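Local coordinates for pyruvate carboxylase protein (Rhizobium etli, PDB 2QF7) that is a biotin-dependent carboxylase that joins an ATP-grasp biotin carboxylase region, a TIM-barrel region and a biotin-carrying domain in one chain, at residues H499-D504 and M604-E609; D610-L615 and F992-M997. All blocks are in the same frame, centred on the assembly; numbering follows the deposited sequence.

Interaction 1. Residues H499-D504 and M604-E609; sequences HPEAKD and MRFLTE
E501 and H499, from the loop that follows helix 483-497, meet F606 near the C-terminal end of helix 599-607, a helix that comes after the second strand (591-596) of the TIM barrel. The loop thus rests on the outer, helical layer of the barrel. Nearest CA atoms, those of E501 and F606, are 7.3 Å apart, and no hydrogen bond links the segments, so side-chain contact carries the join. The E501 carboxylate lies obliquely beside the CD1-CE1 bond of the phenyl ring: OE2 is 3.5 Å from F606 CE1 and CD is 3.6 Å from F606 CD1, with the two planes 44° apart. The first torsion of E501, with CG anti to the carbonyl carbon, sets CG 3.8 Å from F606 CD1, and a bend at chi2 swings CD and the carboxylate over to the ring. Since R569 forms a salt bridge with E501 OE1 and a cation-pi contact with F606, one guanidinium serves both partners and probably offsets the carboxylate charge beside the ring; R505 is a second salt-bridge partner of OE1. H499 meets the backbone instead. Its imidazole presents an edge to F606 O, with CE1 3.5 Å from that oxygen and near the ring plane. The rotation of the imidazole is fixed from two sides, by E501 N on ND1 and by the hydrogen bond between NE2 and Y1023 OH, while P500 CD covers one face. Y1023, in helix 1020-1025, also bonds T608 OG1, tying the loop to the residue with positive phi that follows the helix. The loop itself turns tightly, H499 O accepting from both A502 N and K503 N. Within it, E501 N donates to H499 ND1 over 3.0 Å at an N-H...N angle of 154°, the donor 17° out of the imidazole plane.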
loop_
_atom_site.group_PDB
_atom_site.type_symbol
_atom_site.label_atom_id
_atom_site.label_comp_id
_atom_site.label_asym_id
_atom_site.label_seq_id
_atom_site.Cartn_x
_atom_site.Cartn_y
_atom_site.Cartn_z
ATOM N N HIS A 499 -16.526 -7.303 -6.305
ATOM C CA HIS A 499 -17.910 -7.705 -6.304
ATOM C C HIS A 499 -17.928 -9.013 -5.506
ATOM O O HIS A 499 -17.106 -9.889 -5.749
ATOM C CB HIS A 499 -18.382 -7.968 -7.757
ATOM C CG HIS A 499 -19.852 -8.210 -7.885
ATOM N ND1 HIS A 499 -20.453 -9.403 -7.533
ATOM C CD2 HIS A 499 -20.852 -7.385 -8.274
ATOM C CE1 HIS A 499 -21.757 -9.299 -7.699
ATOM N NE2 HIS A 499 -22.021 -8.093 -8.165
ATOM N N PRO A 500 -18.885 -9.179 -4.575
ATOM C CA PRO A 500 -18.914 -10.410 -3.748
ATOM C C PRO A 500 -19.053 -11.713 -4.544
ATOM O O PRO A 500 -18.632 -12.790 -4.066
ATOM C CB PRO A 500 -20.154 -10.212 -2.865
ATOM C CG PRO A 500 -21.012 -9.221 -3.644
ATOM C CD PRO A 500 -20.007 -8.273 -4.256
ATOM N N GLU A 501 -19.632 -11.633 -5.738
ATOM C CA GLU A 501 -19.849 -12.838 -6.583
ATOM C C GLU A 501 -18.666 -13.177 -7.503
ATOM O O GLU A 501 -18.580 -14.289 -8.029
ATOM C CB GLU A 501 -21.145 -12.712 -7.403
ATOM C CG GLU A 501 -22.425 -12.774 -6.575
ATOM C CD GLU A 501 -22.581 -14.157 -5.911
ATOM O OE1 GLU A 501 -22.542 -15.136 -6.649
ATOM O OE2 GLU A 501 -22.736 -14.266 -4.673
ATOM N N ALA A 502 -17.748 -12.237 -7.715
ATOM C CA ALA A 502 -16.588 -12.534 -8.552
ATOM C C ALA A 502 -15.362 -12.781 -7.669
ATOM O O ALA A 502 -14.369 -13.368 -8.119
ATOM C CB ALA A 502 -16.342 -11.443 -9.511
ATOM N N LYS A 503 -15.443 -12.287 -6.427
ATOM C CA LYS A 503 -14.678 -12.801 -5.255
ATOM C C LYS A 503 -13.344 -13.480 -5.543
ATOM O O LYS A 503 -12.368 -12.822 -5.974
ATOM N N ASP A 504 -13.299 -14.778 -5.240
ATOM C CA ASP A 504 -12.174 -15.637 -5.535
ATOM C C ASP A 504 -12.690 -16.717 -6.487
ATOM O O ASP A 504 -12.608 -17.925 -6.208
ATOM N N MET A 604 -32.066 -9.369 -9.389
ATOM C CA MET A 604 -32.010 -8.405 -8.291
ATOM C C MET A 604 -30.965 -8.811 -7.242
ATOM O O MET A 604 -30.181 -7.986 -6.796
ATOM C CB MET A 604 -33.363 -8.299 -7.577
ATOM C CG MET A 604 -34.441 -7.554 -8.400
ATOM S SD MET A 604 -36.000 -7.397 -7.505
ATOM C CE MET A 604 -36.702 -9.072 -7.565
ATOM N N ARG A 605 -30.978 -10.066 -6.825
ATOM C CA ARG A 605 -30.136 -10.419 -5.664
ATOM C C ARG A 605 -28.626 -10.416 -5.994
ATOM O O ARG A 605 -27.808 -10.028 -5.157
ATOM C CB ARG A 605 -30.594 -11.720 -4.983
ATOM C CG ARG A 605 -30.344 -13.009 -5.712
ATOM C CD ARG A 605 -31.123 -14.248 -5.090
ATOM N NE ARG A 605 -31.252 -14.171 -3.642
ATOM C CZ ARG A 605 -32.308 -14.617 -2.925
ATOM N NH1 ARG A 605 -32.298 -14.479 -1.602
ATOM N NH2 ARG A 605 -33.382 -15.198 -3.488
ATOM N N PHE A 606 -28.260 -10.856 -7.203
ATOM C CA PHE A 606 -26.838 -11.026 -7.532
ATOM C C PHE A 606 -26.322 -10.074 -8.603
ATOM O O PHE A 606 -25.097 -9.876 -8.719
ATOM C CB PHE A 606 -26.560 -12.478 -7.979
ATOM C CG PHE A 606 -26.755 -13.514 -6.858
ATOM C CD1 PHE A 606 -26.059 -13.389 -5.660
ATOM C CD2 PHE A 606 -27.635 -14.589 -7.017
ATOM C CE1 PHE A 606 -26.228 -14.311 -4.630
ATOM C CE2 PHE A 606 -27.807 -15.539 -5.989
ATOM C CZ PHE A 606 -27.096 -15.403 -4.814
ATOM N N LEU A 607 -27.228 -9.522 -9.413
ATOM C CA LEU A 607 -26.802 -8.624 -10.489
ATOM C C LEU A 607 -27.212 -7.178 -10.249
ATOM O O LEU A 607 -26.919 -6.321 -11.075
ATOM C CB LEU A 607 -27.354 -9.103 -11.851
ATOM C CG LEU A 607 -27.072 -10.572 -12.204
ATOM C CD1 LEU A 607 -27.774 -11.044 -13.506
ATOM C CD2 LEU A 607 -25.489 -10.732 -12.281
ATOM N N THR A 608 -27.858 -6.910 -9.116
ATOM C CA THR A 608 -28.363 -5.550 -8.777
ATOM C C THR A 608 -29.091 -4.897 -9.994
ATOM O O THR A 608 -28.814 -3.736 -10.354
ATOM C CB THR A 608 -27.253 -4.614 -8.402
ATOM O OG1 THR A 608 -26.122 -5.326 -7.872
ATOM C CG2 THR A 608 -27.748 -3.497 -7.352
ATOM N N GLU A 609 -30.012 -5.623 -10.599
ATOM C CA GLU A 609 -30.836 -5.065 -11.689
ATOM C C GLU A 609 -32.258 -5.564 -11.708
ATOM O O GLU A 609 -32.568 -6.609 -11.109
ATOM C CB GLU A 609 -30.178 -5.282 -13.045
ATOM C CG GLU A 609 -30.037 -6.738 -13.464
ATOM C CD GLU A 609 -29.079 -6.898 -14.666
ATOM O OE1 GLU A 609 -28.290 -5.979 -14.943
ATOM O OE2 GLU A 609 -29.085 -7.965 -15.295
#

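Interaction 2. Residues D610-L615 and F992-M997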
loop_
_atom_site.group_PDB
_atom_site.type_symbol
_atom_site.label_atom_id
_atom_site.label_comp_id
_atom_site.label_asym_id
_atom_site.label_seq_id
_atom_site.Cartn_x
_atom_site.Cartn_y
_atom_site.Cartn_z
ATOM N N ASP A 610 -33.103 -4.797 -12.406
ATOM C CA ASP A 610 -34.556 -4.935 -12.377
ATOM C C ASP A 610 -35.041 -5.912 -13.456
ATOM O O ASP A 610 -34.848 -5.651 -14.648
ATOM C CB ASP A 610 -35.142 -3.511 -12.554
ATOM C CG ASP A 610 -36.659 -3.466 -12.530
ATOM O OD1 ASP A 610 -37.314 -4.504 -12.563
ATOM O OD2 ASP A 610 -37.183 -2.347 -12.437
ATOM N N PRO A 611 -35.674 -7.058 -13.074
ATOM C CA PRO A 611 -36.091 -7.937 -14.177
ATOM C C PRO A 611 -37.142 -7.291 -15.114
ATOM O O PRO A 611 -37.284 -7.701 -16.276
ATOM C CB PRO A 611 -36.697 -9.166 -13.455
ATOM C CG PRO A 611 -37.177 -8.608 -12.124
ATOM C CD PRO A 611 -36.069 -7.600 -11.765
ATOM N N TRP A 612 -37.885 -6.314 -14.607
ATOM C CA TRP A 612 -38.930 -5.695 -15.423
ATOM C C TRP A 612 -38.301 -4.842 -16.513
ATOM O O TRP A 612 -38.813 -4.764 -17.650
ATOM C CB TRP A 612 -39.889 -4.838 -14.558
ATOM C CG TRP A 612 -40.638 -5.636 -13.572
ATOM C CD1 TRP A 612 -40.327 -5.795 -12.240
ATOM C CD2 TRP A 612 -41.801 -6.456 -13.823
ATOM N NE1 TRP A 612 -41.232 -6.647 -11.656
ATOM C CE2 TRP A 612 -42.146 -7.067 -12.599
ATOM C CE3 TRP A 612 -42.596 -6.713 -14.962
ATOM C CZ2 TRP A 612 -43.278 -7.902 -12.465
ATOM C CZ3 TRP A 612 -43.710 -7.563 -14.822
ATOM C CH2 TRP A 612 -44.031 -8.135 -13.583
ATOM N N GLU A 613 -37.240 -4.137 -16.144
ATOM C CA GLU A 613 -36.515 -3.306 -17.117
ATOM C C GLU A 613 -35.889 -4.190 -18.180
ATOM O O GLU A 613 -35.944 -3.868 -19.370
ATOM C CB GLU A 613 -35.441 -2.478 -16.433
ATOM C CG GLU A 613 -34.670 -1.528 -17.414
ATOM C CD GLU A 613 -35.545 -0.437 -18.104
ATOM O OE1 GLU A 613 -36.796 -0.379 -17.910
ATOM O OE2 GLU A 613 -34.951 0.392 -18.842
ATOM N N ARG A 614 -35.269 -5.306 -17.762
ATOM C CA ARG A 614 -34.729 -6.228 -18.747
ATOM C C ARG A 614 -35.820 -6.646 -19.734
ATOM O O ARG A 614 -35.609 -6.664 -20.953
ATOM C CB ARG A 614 -34.174 -7.489 -18.073
ATOM C CG ARG A 614 -33.570 -8.457 -19.088
ATOM C CD ARG A 614 -33.083 -9.766 -18.426
ATOM N NE ARG A 614 -32.052 -9.541 -17.403
ATOM C CZ ARG A 614 -31.510 -10.533 -16.673
ATOM N NH1 ARG A 614 -31.881 -11.817 -16.910
ATOM N NH2 ARG A 614 -30.569 -10.259 -15.751
ATOM N N LEU A 615 -36.997 -6.992 -19.219
ATOM C CA LEU A 615 -38.058 -7.455 -20.117
ATOM C C LEU A 615 -38.488 -6.261 -21.043
ATOM O O LEU A 615 -38.695 -6.433 -22.239
ATOM C CB LEU A 615 -39.245 -7.990 -19.285
ATOM C CG LEU A 615 -40.549 -8.307 -20.069
ATOM C CD1 LEU A 615 -40.319 -9.384 -21.121
ATOM C CD2 LEU A 615 -41.626 -8.761 -19.102
ATOM N N PHE A 992 -44.220 -3.425 -6.937
ATOM C CA PHE A 992 -45.074 -4.089 -5.954
ATOM C C PHE A 992 -45.154 -5.611 -6.236
ATOM O O PHE A 992 -45.080 -6.402 -5.295
ATOM C CB PHE A 992 -46.450 -3.440 -5.898
ATOM C CG PHE A 992 -47.377 -4.043 -4.869
ATOM C CD1 PHE A 992 -46.942 -4.288 -3.564
ATOM C CD2 PHE A 992 -48.678 -4.362 -5.208
ATOM C CE1 PHE A 992 -47.799 -4.839 -2.593
ATOM C CE2 PHE A 992 -49.562 -4.901 -4.253
ATOM C CZ PHE A 992 -49.110 -5.154 -2.947
ATOM N N ALA A 993 -45.314 -6.008 -7.500
ATOM C CA ALA A 993 -45.241 -7.427 -7.850
ATOM C C ALA A 993 -43.902 -8.098 -7.418
ATOM O O ALA A 993 -43.896 -9.262 -6.968
ATOM C CB ALA A 993 -45.481 -7.638 -9.365
ATOM N N SER A 994 -42.786 -7.381 -7.601
ATOM C CA SER A 994 -41.453 -7.840 -7.157
ATOM C C SER A 994 -41.439 -8.059 -5.620
ATOM O O SER A 994 -41.007 -9.100 -5.131
ATOM C CB SER A 994 -40.404 -6.804 -7.578
ATOM O OG SER A 994 -40.223 -6.854 -9.001
ATOM N N TYR A 995 -41.959 -7.090 -4.879
ATOM C CA TYR A 995 -42.049 -7.163 -3.429
ATOM C C TYR A 995 -42.946 -8.335 -2.931
ATOM O O TYR A 995 -42.590 -8.998 -1.953
ATOM C CB TYR A 995 -42.549 -5.837 -2.898
ATOM C CG TYR A 995 -42.823 -5.835 -1.423
ATOM C CD1 TYR A 995 -41.769 -5.886 -0.498
ATOM C CD2 TYR A 995 -44.134 -5.775 -0.945
ATOM C CE1 TYR A 995 -42.021 -5.877 0.879
ATOM C CE2 TYR A 995 -44.397 -5.758 0.428
ATOM C CZ TYR A 995 -43.333 -5.814 1.332
ATOM O OH TYR A 995 -43.580 -5.802 2.675
ATOM N N LEU A 996 -44.073 -8.579 -3.619
ATOM C CA LEU A 996 -44.979 -9.691 -3.298
ATOM C C LEU A 996 -44.313 -11.049 -3.458
ATOM O O LEU A 996 -44.527 -11.960 -2.641
ATOM C CB LEU A 996 -46.223 -9.646 -4.196
ATOM C CG LEU A 996 -47.228 -8.565 -3.800
ATOM C CD1 LEU A 996 -48.395 -8.476 -4.845
ATOM C CD2 LEU A 996 -47.738 -8.791 -2.377
ATOM N N MET A 997 -43.524 -11.187 -4.526
ATOM C CA MET A 997 -42.784 -12.401 -4.786
ATOM C C MET A 997 -41.560 -12.548 -3.885
ATOM O O MET A 997 -41.325 -13.650 -3.327
ATOM C CB MET A 997 -42.332 -12.458 -6.261
ATOM C CG MET A 997 -43.510 -12.608 -7.280
ATOM S SD MET A 997 -44.156 -14.294 -7.280
ATOM C CE MET A 997 -45.669 -13.970 -6.410
HETATM O O HOH W 1 -38.059 -5.533 -9.350
#
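Helix 611-621 faces helix 989-997 through its first turn, where W612 is directed at A993 and S994. D610, at the N-cap, accepts from W612 N through OD1 over 2.8 Å, met from 44° above the carboxylate plane. The indole reaches from one helix to the other. Its NE1 donates to S994 OG at 2.8 Å, with an N-H...O angle of 145°; the hydroxyl lies only 3° from the ring plane, so the bond is made at the pyrrole edge. With OG anti to the carbonyl carbon, S994 directs its hydroxyl to that edge. Beside this polar point the benzo part of the indole packs on helix 989-997, CZ2 lying 3.8 Å from A993 CB. One polar and one apolar contact from neighbouring residues hold the indole against this helix. A water 2.6 Å from S994 OG also reaches D610 OD1, though weakly, and so connects the cap to the serine. All three touching residues are buried. Around the indole F990 stacks, W595 of barrel strand 591-596 meets it edge-to-face and F600 lies nearly perpendicular, while Q653 of helix 644-657 touches it. The contact therefore sits on the outside of the TIM barrel, where helix 989-997, part of the conserved carboxylase domain, lies against helices 599-607, 611-621 and 644-657.

Both contacts use the outer helical layer of the TIM barrel, on two helices that follow each other in the chain, 599-607 and 611-621; the centres of the two contacts are about 18 Å apart. A salt bridge joins them, E609 OE2 to R614 NH2 at 2.8 Å, and M604 packs on P611 across the turn. Interaction 1 is partly buried and brings in a loop about 100 residues earlier; its carboxylate and imidazole meet a ring and a carbonyl without a direct hydrogen bond. Interaction 2 is fully buried, joins helices 377 residues apart, and centres on an indole N-H bond within an aromatic cluster. Helix 999-1012 borders both, touching M604 in one and D610 and S994 in the other.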